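Local coordinates for protein glutathione S-transferase (Natrialba magadii ATCC 43099, PDB 6GZF) that probably transfers glutathione as a Xi-class enzyme, a group linked with glutathionyl-hydroquinone reductase activity, at residues T73-I83 against F157-H167. Residues are numbered along the deposited sequence; the frame is centred on the assembly and turned at random.
Sequences TRTLKGLEDAI and FDTEFDEFADH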
ATOM      1  N   THR A  73      -6.770  26.923  -8.604  1.00 23.78           N
ATOM      2  CA  THR A  73      -7.045  27.968  -9.584  1.00 21.58           C
ATOM      3  C   THR A  73      -7.546  29.240  -8.907  1.00 22.65           C
ATOM      4  O   THR A  73      -7.090  30.340  -9.223  1.00 21.70           O
ATOM      5  CB  THR A  73      -8.083  27.507 -10.622  1.00 20.98           C
ATOM      6  OG1 THR A  73      -7.621  26.313 -11.263  1.00 17.12           O
ATOM      7  CG2 THR A  73      -8.304  28.587 -11.671  1.00 15.83           C
ATOM      8  N   ARG A  74      -8.478  29.080  -7.971  1.00 28.72           N
ATOM      9  CA  ARG A  74      -9.057  30.210  -7.250  1.00 21.80           C
ATOM     10  C   ARG A  74      -7.984  31.003  -6.515  1.00 26.63           C
ATOM     11  O   ARG A  74      -8.034  32.232  -6.461  1.00 28.52           O
ATOM     12  CB  ARG A  74     -10.120  29.730  -6.259  1.00 20.47           C
ATOM     13  CG  ARG A  74     -10.989  30.846  -5.698  1.00 26.66           C
ATOM     14  CD  ARG A  74     -11.926  30.338  -4.613  1.00 22.13           C
ATOM     15  NE  ARG A  74     -11.230  30.111  -3.349  1.00 29.21           N
ATOM     16  CZ  ARG A  74     -11.623  30.607  -2.180  1.00 25.24           C
ATOM     17  NH1 ARG A  74     -12.713  31.358  -2.109  1.00 23.69           N
ATOM     18  NH2 ARG A  74     -10.926  30.351  -1.081  1.00 23.82           N
ATOM     19  N   THR A  75      -7.010  30.294  -5.955  1.00 23.76           N
ATOM     20  CA  THR A  75      -5.919  30.928  -5.228  1.00 22.28           C
ATOM     21  C   THR A  75      -4.945  31.621  -6.176  1.00 24.47           C
ATOM     22  O   THR A  75      -4.511  32.743  -5.920  1.00 30.61           O
ATOM     23  CB  THR A  75      -5.152  29.907  -4.372  1.00 19.13           C
ATOM     24  OG1 THR A  75      -6.079  29.132  -3.604  1.00 28.40           O
ATOM     25  CG2 THR A  75      -4.181  30.613  -3.438  1.00 18.94           C
ATOM     26  N   LEU A  76      -4.608  30.944  -7.271  1.00 21.80           N
ATOM     27  CA  LEU A  76      -3.689  31.491  -8.263  1.00 23.50           C
ATOM     28  C   LEU A  76      -4.252  32.750  -8.910  1.00 25.19           C
ATOM     29  O   LEU A  76      -3.520  33.703  -9.179  1.00 29.00           O
ATOM     30  CB  LEU A  76      -3.376  30.448  -9.338  1.00 24.76           C
ATOM     31  CG  LEU A  76      -2.379  29.352  -8.960  1.00 21.85           C
ATOM     32  CD1 LEU A  76      -2.171  28.392 -10.120  1.00 25.79           C
ATOM     33  CD2 LEU A  76      -1.057  29.961  -8.523  1.00 18.61           C
ATOM     34  N   LYS A  77      -5.557  32.748  -9.153  1.00 23.48           N
ATOM     35  CA  LYS A  77      -6.219  33.876  -9.794  1.00 27.53           C
ATOM     36  C   LYS A  77      -6.455  35.025  -8.822  1.00 31.31           C
ATOM     37  O   LYS A  77      -6.563  36.181  -9.229  1.00 28.07           O
ATOM     38  CB  LYS A  77      -7.550  33.433 -10.400  1.00 31.04           C
ATOM     39  CG  LYS A  77      -7.739  33.857 -11.838  1.00 34.74           C
ATOM     40  CD  LYS A  77      -6.656  33.267 -12.716  1.00 28.29           C
ATOM     41  CE  LYS A  77      -6.900  33.599 -14.171  1.00 19.00           C
ATOM     42  NZ  LYS A  77      -6.833  35.061 -14.442  1.00 22.73           N
ATOM     43  N   GLY A  78      -6.531  34.701  -7.535  1.00 35.18           N
ATOM     44  CA  GLY A  78      -6.888  35.682  -6.530  1.00 25.38           C
ATOM     45  C   GLY A  78      -8.378  35.951  -6.596  1.00 24.80           C
ATOM     46  O   GLY A  78      -8.810  37.095  -6.740  1.00 33.64           O
ATOM     47  N   LEU A  79      -9.163  34.883  -6.500  1.00 19.85           N
ATOM     48  CA  LEU A  79     -10.613  34.977  -6.629  1.00 22.82           C
ATOM     49  C   LEU A  79     -11.325  34.632  -5.326  1.00 25.04           C
ATOM     50  O   LEU A  79     -12.537  34.413  -5.316  1.00 23.74           O
ATOM     51  CB  LEU A  79     -11.107  34.057  -7.748  1.00 16.36           C
ATOM     52  CG  LEU A  79     -10.872  34.538  -9.181  1.00 22.64           C
ATOM     53  CD1 LEU A  79     -11.250  33.456 -10.184  1.00 13.26           C
ATOM     54  CD2 LEU A  79     -11.647  35.818  -9.451  1.00 15.78           C
ATOM     55  N   GLU A  80     -10.570  34.585  -4.232  1.00 26.35           N
ATOM     56  CA  GLU A  80     -11.136  34.258  -2.926  1.00 24.81           C
ATOM     57  C   GLU A  80     -12.156  35.305  -2.493  1.00 25.90           C
ATOM     58  O   GLU A  80     -13.246  34.969  -2.030  1.00 28.27           O
ATOM     59  CB  GLU A  80     -10.035  34.135  -1.869  1.00 25.19           C
ATOM     60  CG  GLU A  80      -8.860  33.256  -2.270  1.00 28.35           C
ATOM     61  CD  GLU A  80      -7.751  34.037  -2.949  1.00 37.54           C
ATOM     62  OE1 GLU A  80      -8.041  35.102  -3.534  1.00 29.08           O
ATOM     63  OE2 GLU A  80      -6.587  33.586  -2.893  1.00 38.65           O
ATOM     64  N   ASP A  81     -11.793  36.575  -2.649  1.00 22.23           N
ATOM     65  CA  ASP A  81     -12.679  37.677  -2.296  1.00 22.92           C
ATOM     66  C   ASP A  81     -13.930  37.677  -3.169  1.00 29.61           C
ATOM     67  O   ASP A  81     -15.012  38.055  -2.721  1.00 25.08           O
ATOM     68  CB  ASP A  81     -11.951  39.017  -2.429  1.00 25.71           C
ATOM     69  CG  ASP A  81     -10.866  39.197  -1.386  1.00 26.68           C
ATOM     70  OD1 ASP A  81     -11.000  38.628  -0.283  1.00 24.21           O
ATOM     71  OD2 ASP A  81      -9.881  39.910  -1.669  1.00 25.56           O
ATOM     72  N   ALA A  82     -13.771  37.244  -4.415  1.00 30.07           N
ATOM     73  CA  ALA A  82     -14.872  37.246  -5.369  1.00 21.10           C
ATOM     74  C   ALA A  82     -15.751  36.007  -5.227  1.00 24.41           C
ATOM     75  O   ALA A  82     -16.976  36.090  -5.308  1.00 21.45           O
ATOM     76  CB  ALA A  82     -14.337  37.352  -6.788  1.00 19.25           C
ATOM     77  N   ILE A  83     -15.124  34.857  -5.012  1.00 24.85           N
ATOM     78  CA  ILE A  83     -15.867  33.606  -4.930  1.00 24.97           C
ATOM     79  C   ILE A  83     -15.693  32.938  -3.570  1.00 26.76           C
ATOM     80  O   ILE A  83     -14.605  32.482  -3.220  1.00 26.31           O
ATOM     81  CB  ILE A  83     -15.439  32.634  -6.045  1.00 22.60           C
ATOM     82  CG1 ILE A  83     -15.576  33.315  -7.409  1.00 17.93           C
ATOM     83  CG2 ILE A  83     -16.269  31.362  -5.990  1.00 19.78           C
ATOM     84  CD1 ILE A  83     -14.968  32.541  -8.553  1.00 21.01           C
ATOM     85  N   PHE A 157     -13.079  29.749 -14.110  1.00 24.55           N
ATOM     86  CA  PHE A 157     -12.356  30.525 -13.104  1.00 18.84           C
ATOM     87  C   PHE A 157     -11.187  31.241 -13.761  1.00 23.21           C
ATOM     88  O   PHE A 157     -10.819  32.353 -13.384  1.00 20.49           O
ATOM     89  CB  PHE A 157     -11.834  29.632 -11.973  1.00 21.80           C
ATOM     90  CG  PHE A 157     -12.844  29.332 -10.903  1.00 22.28           C
ATOM     91  CD1 PHE A 157     -14.177  29.663 -11.066  1.00 23.72           C
ATOM     92  CD2 PHE A 157     -12.449  28.724  -9.721  1.00 20.71           C
ATOM     93  CE1 PHE A 157     -15.100  29.384 -10.074  1.00 23.91           C
ATOM     94  CE2 PHE A 157     -13.365  28.445  -8.725  1.00 19.35           C
ATOM     95  CZ  PHE A 157     -14.693  28.776  -8.902  1.00 21.15           C
ATOM     96  N   ASP A 158     -10.613  30.577 -14.758  1.00 26.62           N
ATOM     97  CA  ASP A 158      -9.387  31.019 -15.403  1.00 22.95           C
ATOM     98  C   ASP A 158      -9.620  32.109 -16.449  1.00 27.22           C
ATOM     99  O   ASP A 158      -8.858  33.069 -16.534  1.00 29.00           O
ATOM    100  CB  ASP A 158      -8.697  29.814 -16.049  1.00 21.71           C
ATOM    101  CG  ASP A 158      -7.264  30.096 -16.440  1.00 28.66           C
ATOM    102  OD1 ASP A 158      -6.665  31.041 -15.891  1.00 20.10           O
ATOM    103  OD2 ASP A 158      -6.732  29.361 -17.295  1.00 26.75           O
ATOM    104  N   THR A 159     -10.679  31.965 -17.239  1.00 28.24           N
ATOM    105  CA  THR A 159     -10.841  32.802 -18.424  1.00 34.04           C
ATOM    106  C   THR A 159     -12.023  33.771 -18.382  1.00 29.25           C
ATOM    107  O   THR A 159     -12.197  34.567 -19.305  1.00 23.95           O
ATOM    108  CB  THR A 159     -10.997  31.929 -19.685  1.00 20.70           C
ATOM    109  OG1 THR A 159     -12.180  31.129 -19.570  1.00 22.51           O
ATOM    110  CG2 THR A 159      -9.792  31.020 -19.857  1.00 16.40           C
ATOM    111  N   GLU A 160     -12.829  33.718 -17.326  1.00 32.10           N
ATOM    112  CA  GLU A 160     -14.078  34.477 -17.315  1.00 28.74           C
ATOM    113  C   GLU A 160     -14.202  35.489 -16.172  1.00 31.51           C
ATOM    114  O   GLU A 160     -15.065  36.367 -16.215  1.00 32.84           O
ATOM    115  CB  GLU A 160     -15.267  33.516 -17.269  1.00 29.99           C
ATOM    116  CG  GLU A 160     -15.248  32.447 -18.355  1.00 37.10           C
ATOM    117  CD  GLU A 160     -15.268  33.032 -19.755  1.00 38.58           C
ATOM    118  OE1 GLU A 160     -16.295  33.631 -20.136  1.00 35.31           O
ATOM    119  OE2 GLU A 160     -14.256  32.892 -20.475  1.00 38.08           O
ATOM    120  N   PHE A 161     -13.350  35.374 -15.158  1.00 33.74           N
ATOM    121  CA  PHE A 161     -13.433  36.259 -13.994  1.00 30.86           C
ATOM    122  C   PHE A 161     -12.288  37.269 -13.929  1.00 31.72           C
ATOM    123  O   PHE A 161     -11.813  37.605 -12.843  1.00 27.92           O
ATOM    124  CB  PHE A 161     -13.458  35.437 -12.702  1.00 26.77           C
ATOM    125  CG  PHE A 161     -14.754  34.713 -12.463  1.00 23.90           C
ATOM    126  CD1 PHE A 161     -14.957  33.441 -12.974  1.00 16.72           C
ATOM    127  CD2 PHE A 161     -15.765  35.300 -11.719  1.00 21.98           C
ATOM    128  CE1 PHE A 161     -16.147  32.770 -12.752  1.00 17.59           C
ATOM    129  CE2 PHE A 161     -16.956  34.636 -11.494  1.00 18.71           C
ATOM    130  CZ  PHE A 161     -17.147  33.369 -12.012  1.00 16.78           C
ATOM    131  N   ASP A 162     -11.851  37.759 -15.086  1.00 39.83           N
ATOM    132  CA  ASP A 162     -10.707  38.668 -15.154  1.00 35.60           C
ATOM    133  C   ASP A 162     -10.968  40.017 -14.486  1.00 38.70           C
ATOM    134  O   ASP A 162     -10.034  40.693 -14.056  1.00 42.05           O
ATOM    135  CB  ASP A 162     -10.294  38.895 -16.610  1.00 34.09           C
ATOM    136  CG  ASP A 162      -9.346  37.827 -17.121  1.00 43.97           C
ATOM    137  OD1 ASP A 162      -8.583  37.269 -16.306  1.00 42.69           O
ATOM    138  OD2 ASP A 162      -9.362  37.548 -18.339  1.00 41.85           O
ATOM    139  N   GLU A 163     -12.236  40.403 -14.403  1.00 37.99           N
ATOM    140  CA  GLU A 163     -12.604  41.700 -13.847  1.00 33.92           C
ATOM    141  C   GLU A 163     -12.431  41.737 -12.331  1.00 32.35           C
ATOM    142  O   GLU A 163     -12.256  42.804 -11.741  1.00 34.46           O
ATOM    143  CB  GLU A 163     -14.049  42.042 -14.226  1.00 37.48           C
ATOM    144  CG  GLU A 163     -14.513  43.423 -13.790  1.00 37.71           C
ATOM    145  CD  GLU A 163     -15.828  43.826 -14.429  1.00 50.09           C
ATOM    146  OE1 GLU A 163     -16.096  43.387 -15.568  1.00 52.70           O
ATOM    147  OE2 GLU A 163     -16.594  44.579 -13.793  1.00 56.70           O
ATOM    148  N   PHE A 164     -12.461  40.567 -11.702  1.00 28.77           N
ATOM    149  CA  PHE A 164     -12.485  40.493 -10.246  1.00 29.50           C
ATOM    150  C   PHE A 164     -11.278  39.761  -9.665  1.00 25.72           C
ATOM    151  O   PHE A 164     -11.129  39.663  -8.448  1.00 29.93           O
ATOM    152  CB  PHE A 164     -13.778  39.820  -9.789  1.00 26.85           C
ATOM    153  CG  PHE A 164     -15.002  40.344 -10.482  1.00 32.17           C
ATOM    154  CD1 PHE A 164     -15.593  41.527 -10.073  1.00 24.64           C
ATOM    155  CD2 PHE A 164     -15.555  39.659 -11.553  1.00 35.40           C
ATOM    156  CE1 PHE A 164     -16.717  42.014 -10.711  1.00 31.75           C
ATOM    157  CE2 PHE A 164     -16.678  40.142 -12.196  1.00 35.45           C
ATOM    158  CZ  PHE A 164     -17.259  41.321 -11.774  1.00 33.06           C
ATOM    159  N   ALA A 165     -10.417  39.251 -10.539  1.00 32.18           N
ATOM    160  CA  ALA A 165      -9.196  38.585 -10.102  1.00 31.89           C
ATOM    161  C   ALA A 165      -8.178  39.607  -9.606  1.00 31.52           C
ATOM    162  O   ALA A 165      -8.087  40.712 -10.143  1.00 37.45           O
ATOM    163  CB  ALA A 165      -8.611  37.752 -11.232  1.00 33.14           C
ATOM    164  N   ASP A 166      -7.416  39.238  -8.582  1.00 26.13           N
ATOM    165  CA  ASP A 166      -6.426  40.143  -8.007  1.00 27.19           C
ATOM    166  C   ASP A 166      -5.057  39.982  -8.660  1.00 25.21           C
ATOM    167  O   ASP A 166      -4.212  40.872  -8.575  1.00 23.97           O
ATOM    168  CB  ASP A 166      -6.309  39.922  -6.497  1.00 28.08           C
ATOM    169  CG  ASP A 166      -7.575  40.296  -5.752  1.00 30.48           C
ATOM    170  OD1 ASP A 166      -8.397  41.049  -6.315  1.00 26.36           O
ATOM    171  OD2 ASP A 166      -7.744  39.839  -4.602  1.00 37.62           O
ATOM    172  N   HIS A 167      -4.842  38.844  -9.313  1.00 26.96           N
ATOM    173  CA  HIS A 167      -3.555  38.562  -9.938  1.00 32.32           C
ATOM    174  C   HIS A 167      -3.670  38.467 -11.453  1.00 31.78           C
ATOM    175  O   HIS A 167      -4.620  37.889 -11.981  1.00 35.01           O
ATOM    176  CB  HIS A 167      -2.965  37.266  -9.381  1.00 23.70           C
ATOM    177  CG  HIS A 167      -2.839  37.251  -7.889  1.00 34.08           C
ATOM    178  ND1 HIS A 167      -3.557  36.390  -7.091  1.00 33.64           N
ATOM    179  CD2 HIS A 167      -2.076  37.996  -7.053  1.00 25.90           C
ATOM    180  CE1 HIS A 167      -3.243  36.602  -5.825  1.00 29.33           C
ATOM    181  NE2 HIS A 167      -2.349  37.570  -5.774  1.00 26.25           N
TER
HETATM  182  O   HOH W   1      -9.343  37.462  -3.836  1.00 25.83           O
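The tip of Ile83, CD1, sits over the faces of two phenylalanine rings at once, a compact example of how an aliphatic methyl group can knit aromatic side chains together. Ile83 CD1 lies 3.9 Å from the centroid of the Phe157 ring, and almost squarely above the middle of Phe161, 9° off that ring's normal. Leu79 crosses Phe161 at about a right angle; Leu79 CD2 rests 3.7 Å from Phe161 CB and also meets Ala165, while its CD1 reaches the carbonyl oxygen of Phe157. On the helical side, Thr73 presents CG2, anti to the backbone N, to Phe157 CB, its hydroxyl being bonded to Arg69 O. These residues join the end of helix 65-77 and the chain after it to the end of helix 150-159 and the loop that follows, within the thioredoxin-like N-terminal domain of the glutathione transferase fold. The first helix closes in a Schellman motif, Leu79 N bonding Arg74 O, with Gly78, at positive phi, as its C' residue lying directly against Asp166 and His167. Segment 157-167 bonds to this helix end: Lys77 O accepts from His167 N (3.2 Å, 158°), whose donor stands above the carbonyl plane, and weakly from Asp166 N, which also bonds Gly78 O. The Lys77 chain starts away from the loop, but bends at chi2 and chi4 bring it back across Asp158, whose OD1 meets the CE methylene, not the ammonium; that OD1 takes a weak bond from Leu171 N. Lys77 NZ donates to Val169 O and forms a weak, long salt bridge to Asp162 OD1 at 3.4 Å. Replacing Lys77 by an alanine would probably leave Val169 O and the Asp162 carboxylate without this partner. Among exposed residues, Asp81 OD2 and Asp166 OD2, like charges, come within 3.6 Å, their carboxylate planes 56° apart, and one water accepts from Asp81 N.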